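PDB 3T0O: ribonuclease T2, which cleaves single-stranded RNA preferentially between purine and uridine residues, degrading microbial RNA so that its products can be sensed by TLR8 in innate immunity. Local coordinates for residues 36-41 against 121-126; 63-68 against 113-118. One frame throughout, in Å; residues are numbered along the deposited sequence. Where two conformers were deposited one is given.

Contact 1. Residues 36-41 against 121-126; sequences DYWTIH and LDLNSV
Y37 meets N124 through its base: Y37 CB lies 3.3 Å from N124 OD1. With chi1 at 48°, CG sits between the backbone N and the carbonyl carbon, and the phenol leads off to A71, with Y37 OH hydrogen-bonded to A71 O. W38 carries most of the contact on the 36-41 side. Its backbone N donates to N124 OD1 at 2.8 Å (N-H...O angle 152°), in the carbonyl plane and on a lone pair. N124 ND2 donates to W38 O at 2.9 Å and 158°, with the acceptor almost exactly in the amide plane. The same OD1 lies at the edge of the indole, 3.3 Å from W38 CD1. L123 CD2 approaches the indole obliquely near its rim, 3.9 Å from W38 CG and 3.6 Å above the ring plane; W38 NE1 is hydrogen-bonded to Y224 OH. L123 and N124 begin helix 123-129, where N-cap D122 accepts from S125 N through OD1 at 3.1 Å. One asparagine amide thus serves both backbone polar groups of one residue, as the N-H and C=O of a facing residue do in an antiparallel hydrogen-bonded pair, and the pairing fixes its orientation, since a flipped amide would set ND2 against W38 N-H.

Contact 2. Residues 63-68 against 113-118; sequences KDLLPE and RSLELY
The carboxylate of E68 passes over L115 to its partner on helix 107-121: E68 OE2 forms a salt bridge with R119 NH1, one turn beyond L115, and lies 4.0 Å from L115 CB. The carbon chain of E68 is extended beyond CG (chi2 -175°), which carries the carboxylate to that arginine. The rest of the contact is apolar and centres on the two methyls of L115. L115 CD1 packs 4.0 Å from E68 CB and 4.1 Å from L65 CB, so it touches the 3-10 segment through L65 and the first turn of helix 66-72 through E68. L115 CD2 comes 4.0 Å from the carbonyl oxygen E68 O, a van der Waals approach to the backbone. The leucine reaches this position with CG anti to its own carbonyl carbon (chi1 -68°). The CA atoms of E68 and L115 are 7.5 Å apart, so the contact is made by side chains against side chains and one backbone carbonyl. This is packing of a 3-10 turn and the start of helix 66-72 on helix 107-121, within the alpha/beta fold of RNase T2; L115 meets both the start of helix 66-72 and, through I40, strand 39-45.

How the contacts relate
The centres of contact 1 and contact 2 are about 14 Å apart, and Y118 ties them together. Its hydroxyl OH probably hydrogen-bonds W38 O at 2.6 Å, giving that carbonyl a second partner beside the one within contact 1, while Y118 CD1 packs 3.4 Å from I40 CG1. In sequence, 63-68 and 113-118 both fall between 36-41 and 121-126: strand 39-45 is followed by helix 66-72, and helix 107-121 by helix 123-129. Contact 1 includes H41, a predicted active-site residue, though its touching residues lie away from it. The L115 side chain of contact 2 is about 12 Å from that of H41 and about 11 Å from that of E90, probably catalytic.

Contact 1. Residues 36-41 against 121-126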
loop_
_atom_site.group_PDB
_atom_site.type_symbol
_atom_site.label_atom_id
_atom_site.label_comp_id
_atom_site.label_asym_id
_atom_site.label_seq_id
_atom_site.Cartn_x
_atom_site.Cartn_y
_atom_site.Cartn_z
ATOM N N ASP A 36 13.591 -3.506 0.483
ATOM C CA ASP A 36 13.384 -4.470 1.518
ATOM C C ASP A 36 12.467 -3.937 2.628
ATOM O O ASP A 36 12.589 -4.300 3.846
ATOM C CB ASP A 36 14.744 -4.901 2.090
ATOM C CG ASP A 36 15.455 -3.782 2.794
ATOM O OD1 ASP A 36 16.528 -4.034 3.417
ATOM O OD2 ASP A 36 14.999 -2.625 2.724
ATOM N N TYR A 37 11.428 -3.215 2.210
ATOM C CA TYR A 37 10.440 -2.717 3.177
ATOM C C TYR A 37 9.118 -2.539 2.469
ATOM O O TYR A 37 9.090 -2.457 1.243
ATOM C CB TYR A 37 10.888 -1.360 3.757
ATOM C CG TYR A 37 11.352 -0.333 2.772
ATOM C CD1 TYR A 37 10.454 0.597 2.226
ATOM C CD2 TYR A 37 12.685 -0.230 2.465
ATOM C CE1 TYR A 37 10.882 1.599 1.380
ATOM C CE2 TYR A 37 13.089 0.751 1.557
ATOM C CZ TYR A 37 12.156 1.602 1.015
ATOM O OH TYR A 37 12.665 2.642 0.194
ATOM N N TRP A 38 8.040 -2.607 3.214
ATOM C CA TRP A 38 6.723 -2.354 2.687
ATOM C C TRP A 38 6.603 -0.954 2.233
ATOM O O TRP A 38 7.083 -0.026 2.898
ATOM C CB TRP A 38 5.672 -2.564 3.803
ATOM C CG TRP A 38 5.598 -4.040 4.178
ATOM C CD1 TRP A 38 6.473 -4.734 5.035
ATOM C CD2 TRP A 38 4.644 -4.988 3.710
ATOM N NE1 TRP A 38 6.107 -6.072 5.055
ATOM C CE2 TRP A 38 4.983 -6.252 4.287
ATOM C CE3 TRP A 38 3.523 -4.900 2.868
ATOM C CZ2 TRP A 38 4.271 -7.414 4.017
ATOM C CZ3 TRP A 38 2.778 -6.056 2.616
ATOM C CH2 TRP A 38 3.150 -7.306 3.214
ATOM N N THR A 39 5.998 -0.793 1.047
ATOM C CA THR A 39 5.834 0.564 0.490
ATOM C C THR A 39 4.366 0.839 0.192
ATOM O O THR A 39 3.488 -0.034 0.296
ATOM C CB THR A 39 6.611 0.708 -0.881
ATOM O OG1 THR A 39 6.137 -0.327 -1.765
ATOM C CG2 THR A 39 8.078 0.481 -0.617
ATOM N N ILE A 40 4.077 2.121 -0.148
ATOM C CA ILE A 40 2.723 2.539 -0.406
ATOM C C ILE A 40 2.234 2.079 -1.751
ATOM O O ILE A 40 2.890 2.324 -2.775
ATOM C CB ILE A 40 2.637 4.064 -0.386
ATOM C CG1 ILE A 40 3.114 4.574 0.976
ATOM C CG2 ILE A 40 1.180 4.453 -0.688
ATOM C CD1 ILE A 40 3.294 6.123 0.980
ATOM N N HIS A 41 1.113 1.378 -1.775
ATOM C CA HIS A 41 0.401 1.188 -3.020
ATOM C C HIS A 41 -0.535 2.370 -3.259
ATOM O O HIS A 41 -0.413 3.072 -4.281
ATOM C CB HIS A 41 -0.347 -0.091 -2.944
ATOM C CG HIS A 41 -0.893 -0.481 -4.267
ATOM N ND1 HIS A 41 -1.417 -1.731 -4.499
ATOM C CD2 HIS A 41 -0.982 0.203 -5.430
ATOM C CE1 HIS A 41 -1.842 -1.802 -5.752
ATOM N NE2 HIS A 41 -1.584 -0.653 -6.352
ATOM N N LEU A 121 1.775 5.128 10.472
ATOM C CA LEU A 121 1.460 3.754 10.711
ATOM C C LEU A 121 2.711 2.903 10.945
ATOM O O LEU A 121 2.763 1.974 11.792
ATOM C CB LEU A 121 0.729 3.193 9.498
ATOM C CG LEU A 121 -0.643 3.864 9.427
ATOM C CD1 LEU A 121 -1.226 3.501 8.037
ATOM C CD2 LEU A 121 -1.620 3.393 10.553
ATOM N N ASP A 122 3.791 3.264 10.201
ATOM C CA ASP A 122 5.049 2.519 10.295
ATOM C C ASP A 122 4.927 1.015 10.389
ATOM O O ASP A 122 5.426 0.383 11.324
ATOM C CB ASP A 122 5.962 3.101 11.349
ATOM C CG ASP A 122 7.452 2.705 11.086
ATOM O OD1 ASP A 122 7.713 1.961 10.103
ATOM O OD2 ASP A 122 8.256 3.197 11.898
ATOM N N LEU A 123 4.271 0.483 9.361
ATOM C CA LEU A 123 4.078 -0.953 9.289
ATOM C C LEU A 123 5.377 -1.729 9.302
ATOM O O LEU A 123 5.448 -2.746 9.922
ATOM C CB LEU A 123 3.258 -1.233 8.016
ATOM C CG LEU A 123 3.205 -2.725 7.630
ATOM C CD1 LEU A 123 2.345 -3.540 8.650
ATOM C CD2 LEU A 123 2.581 -2.768 6.220
ATOM N N ASN A 124 6.401 -1.192 8.681
ATOM C CA ASN A 124 7.686 -1.839 8.690
ATOM C C ASN A 124 8.250 -2.014 10.107
ATOM O O ASN A 124 8.687 -3.139 10.452
ATOM C CB ASN A 124 8.634 -1.076 7.842
ATOM C CG ASN A 124 8.363 -1.323 6.417
ATOM O OD1 ASN A 124 8.623 -2.442 5.964
ATOM N ND2 ASN A 124 7.913 -0.298 5.685
ATOM N N SER A 125 8.212 -0.969 10.912
ATOM C CA SER A 125 8.757 -1.106 12.277
ATOM C C SER A 125 7.860 -2.001 13.087
ATOM O O SER A 125 8.379 -2.740 13.911
ATOM C CB SER A 125 8.894 0.245 12.974
ATOM O OG SER A 125 9.887 0.957 12.284
ATOM N N VAL A 126 6.564 -1.918 12.872
ATOM C CA VAL A 126 5.623 -2.743 13.622
ATOM C C VAL A 126 5.918 -4.217 13.447
ATOM O O VAL A 126 6.054 -4.972 14.451
ATOM C CB VAL A 126 4.234 -2.393 13.216
ATOM C CG1 VAL A 126 3.228 -3.394 13.652
ATOM C CG2 VAL A 126 3.928 -1.019 13.774
#

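Contact 2. Residues 63-68 against 113-118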
loop_
_atom_site.group_PDB
_atom_site.type_symbol
_atom_site.label_atom_id
_atom_site.label_comp_id
_atom_site.label_asym_id
_atom_site.label_seq_id
_atom_site.Cartn_x
_atom_site.Cartn_y
_atom_site.Cartn_z
ATOM N N LYS A 63 5.897 18.326 -6.490
ATOM C CA LYS A 63 7.350 18.389 -6.635
ATOM C C LYS A 63 8.102 18.249 -5.285
ATOM O O LYS A 63 9.122 17.540 -5.186
ATOM C CB LYS A 63 7.729 19.691 -7.388
ATOM N N ASP A 64 7.570 18.886 -4.239
ATOM C CA ASP A 64 8.219 18.898 -2.949
ATOM C C ASP A 64 8.214 17.562 -2.305
ATOM O O ASP A 64 8.981 17.317 -1.383
ATOM C CB ASP A 64 7.596 19.938 -1.998
ATOM C CG ASP A 64 7.832 21.360 -2.472
ATOM O OD1 ASP A 64 8.526 21.531 -3.498
ATOM O OD2 ASP A 64 7.335 22.322 -1.834
ATOM N N LEU A 65 7.304 16.688 -2.747
ATOM C CA LEU A 65 7.156 15.414 -2.097
ATOM C C LEU A 65 7.936 14.322 -2.805
ATOM O O LEU A 65 7.992 13.214 -2.307
ATOM C CB LEU A 65 5.672 15.009 -2.132
ATOM C CG LEU A 65 4.684 15.954 -1.444
ATOM C CD1 LEU A 65 3.301 15.371 -1.668
ATOM C CD2 LEU A 65 4.933 16.030 0.075
ATOM N N LEU A 66 8.591 14.663 -3.917
ATOM C CA LEU A 66 9.143 13.615 -4.788
ATOM C C LEU A 66 10.213 12.741 -4.111
ATOM O O LEU A 66 10.206 11.553 -4.263
ATOM C CB LEU A 66 9.544 14.134 -6.170
ATOM C CG LEU A 66 8.297 14.629 -6.932
ATOM C CD1 LEU A 66 8.751 15.271 -8.237
ATOM C CD2 LEU A 66 7.205 13.555 -7.098
ATOM N N PRO A 67 11.091 13.302 -3.276
ATOM C CA PRO A 67 12.001 12.383 -2.686
ATOM C C PRO A 67 11.327 11.342 -1.817
ATOM O O PRO A 67 11.722 10.199 -1.869
ATOM C CB PRO A 67 12.936 13.298 -1.867
ATOM C CG PRO A 67 12.927 14.573 -2.684
ATOM C CD PRO A 67 11.522 14.704 -3.145
ATOM N N GLU A 68 10.347 11.725 -1.019
ATOM C CA GLU A 68 9.602 10.776 -0.226
ATOM C C GLU A 68 8.784 9.837 -1.094
ATOM O O GLU A 68 8.666 8.629 -0.789
ATOM C CB GLU A 68 8.669 11.459 0.729
ATOM C CG GLU A 68 9.373 12.000 1.967
ATOM C CD GLU A 68 8.335 12.552 2.927
ATOM O OE1 GLU A 68 8.245 13.792 3.006
ATOM O OE2 GLU A 68 7.589 11.738 3.531
ATOM N N ARG A 113 -0.718 13.647 2.569
ATOM C CA ARG A 113 -1.359 12.963 3.695
ATOM C C ARG A 113 -1.114 11.488 3.641
ATOM O O ARG A 113 -0.945 10.816 4.658
ATOM C CB ARG A 113 -2.879 13.295 3.772
ATOM C CG ARG A 113 -3.617 12.603 4.879
ATOM C CD ARG A 113 -3.081 13.022 6.279
ATOM N NE ARG A 113 -3.990 12.533 7.309
ATOM C CZ ARG A 113 -3.630 12.270 8.558
ATOM N NH1 ARG A 113 -2.366 12.439 8.923
ATOM N NH2 ARG A 113 -4.512 11.807 9.419
ATOM N N SER A 114 -1.094 10.937 2.420
ATOM C CA SER A 114 -0.787 9.553 2.222
ATOM C C SER A 114 0.573 9.215 2.749
ATOM O O SER A 114 0.760 8.242 3.476
ATOM C CB SER A 114 -0.860 9.228 0.726
ATOM O OG SER A 114 -2.222 9.367 0.322
ATOM N N LEU A 115 1.550 10.049 2.442
ATOM C CA LEU A 115 2.892 9.803 2.977
ATOM C C LEU A 115 2.919 9.938 4.478
ATOM O O LEU A 115 3.639 9.178 5.142
ATOM C CB LEU A 115 3.861 10.825 2.383
ATOM C CG LEU A 115 4.100 10.632 0.897
ATOM C CD1 LEU A 115 4.760 11.885 0.311
ATOM C CD2 LEU A 115 5.007 9.460 0.631
ATOM N N GLU A 116 2.190 10.903 5.025
ATOM C CA GLU A 116 2.172 11.059 6.489
ATOM C C GLU A 116 1.608 9.859 7.136
ATOM O O GLU A 116 2.164 9.370 8.114
ATOM C CB GLU A 116 1.329 12.269 6.829
ATOM C CG GLU A 116 1.330 12.671 8.241
ATOM C CD GLU A 116 0.632 14.022 8.378
ATOM O OE1 GLU A 116 -0.475 14.200 7.814
ATOM O OE2 GLU A 116 1.203 14.928 9.024
ATOM N N LEU A 117 0.511 9.352 6.600
ATOM C CA LEU A 117 -0.131 8.164 7.182
ATOM C C LEU A 117 0.801 6.977 7.115
ATOM O O LEU A 117 0.883 6.175 8.054
ATOM C CB LEU A 117 -1.397 7.843 6.344
ATOM C CG LEU A 117 -2.471 8.856 6.681
ATOM C CD1 LEU A 117 -3.584 8.619 5.681
ATOM C CD2 LEU A 117 -3.016 8.544 8.109
ATOM N N TYR A 118 1.537 6.850 5.998
ATOM C CA TYR A 118 2.482 5.730 5.909
ATOM C C TYR A 118 3.535 5.834 7.051
ATOM O O TYR A 118 3.847 4.820 7.659
ATOM C CB TYR A 118 3.227 5.933 4.578
ATOM C CG TYR A 118 4.374 4.949 4.344
ATOM C CD1 TYR A 118 4.107 3.632 4.041
ATOM C CD2 TYR A 118 5.673 5.386 4.428
ATOM C CE1 TYR A 118 5.202 2.756 3.790
ATOM C CE2 TYR A 118 6.771 4.544 4.185
ATOM C CZ TYR A 118 6.494 3.238 3.852
ATOM O OH TYR A 118 7.615 2.437 3.628
#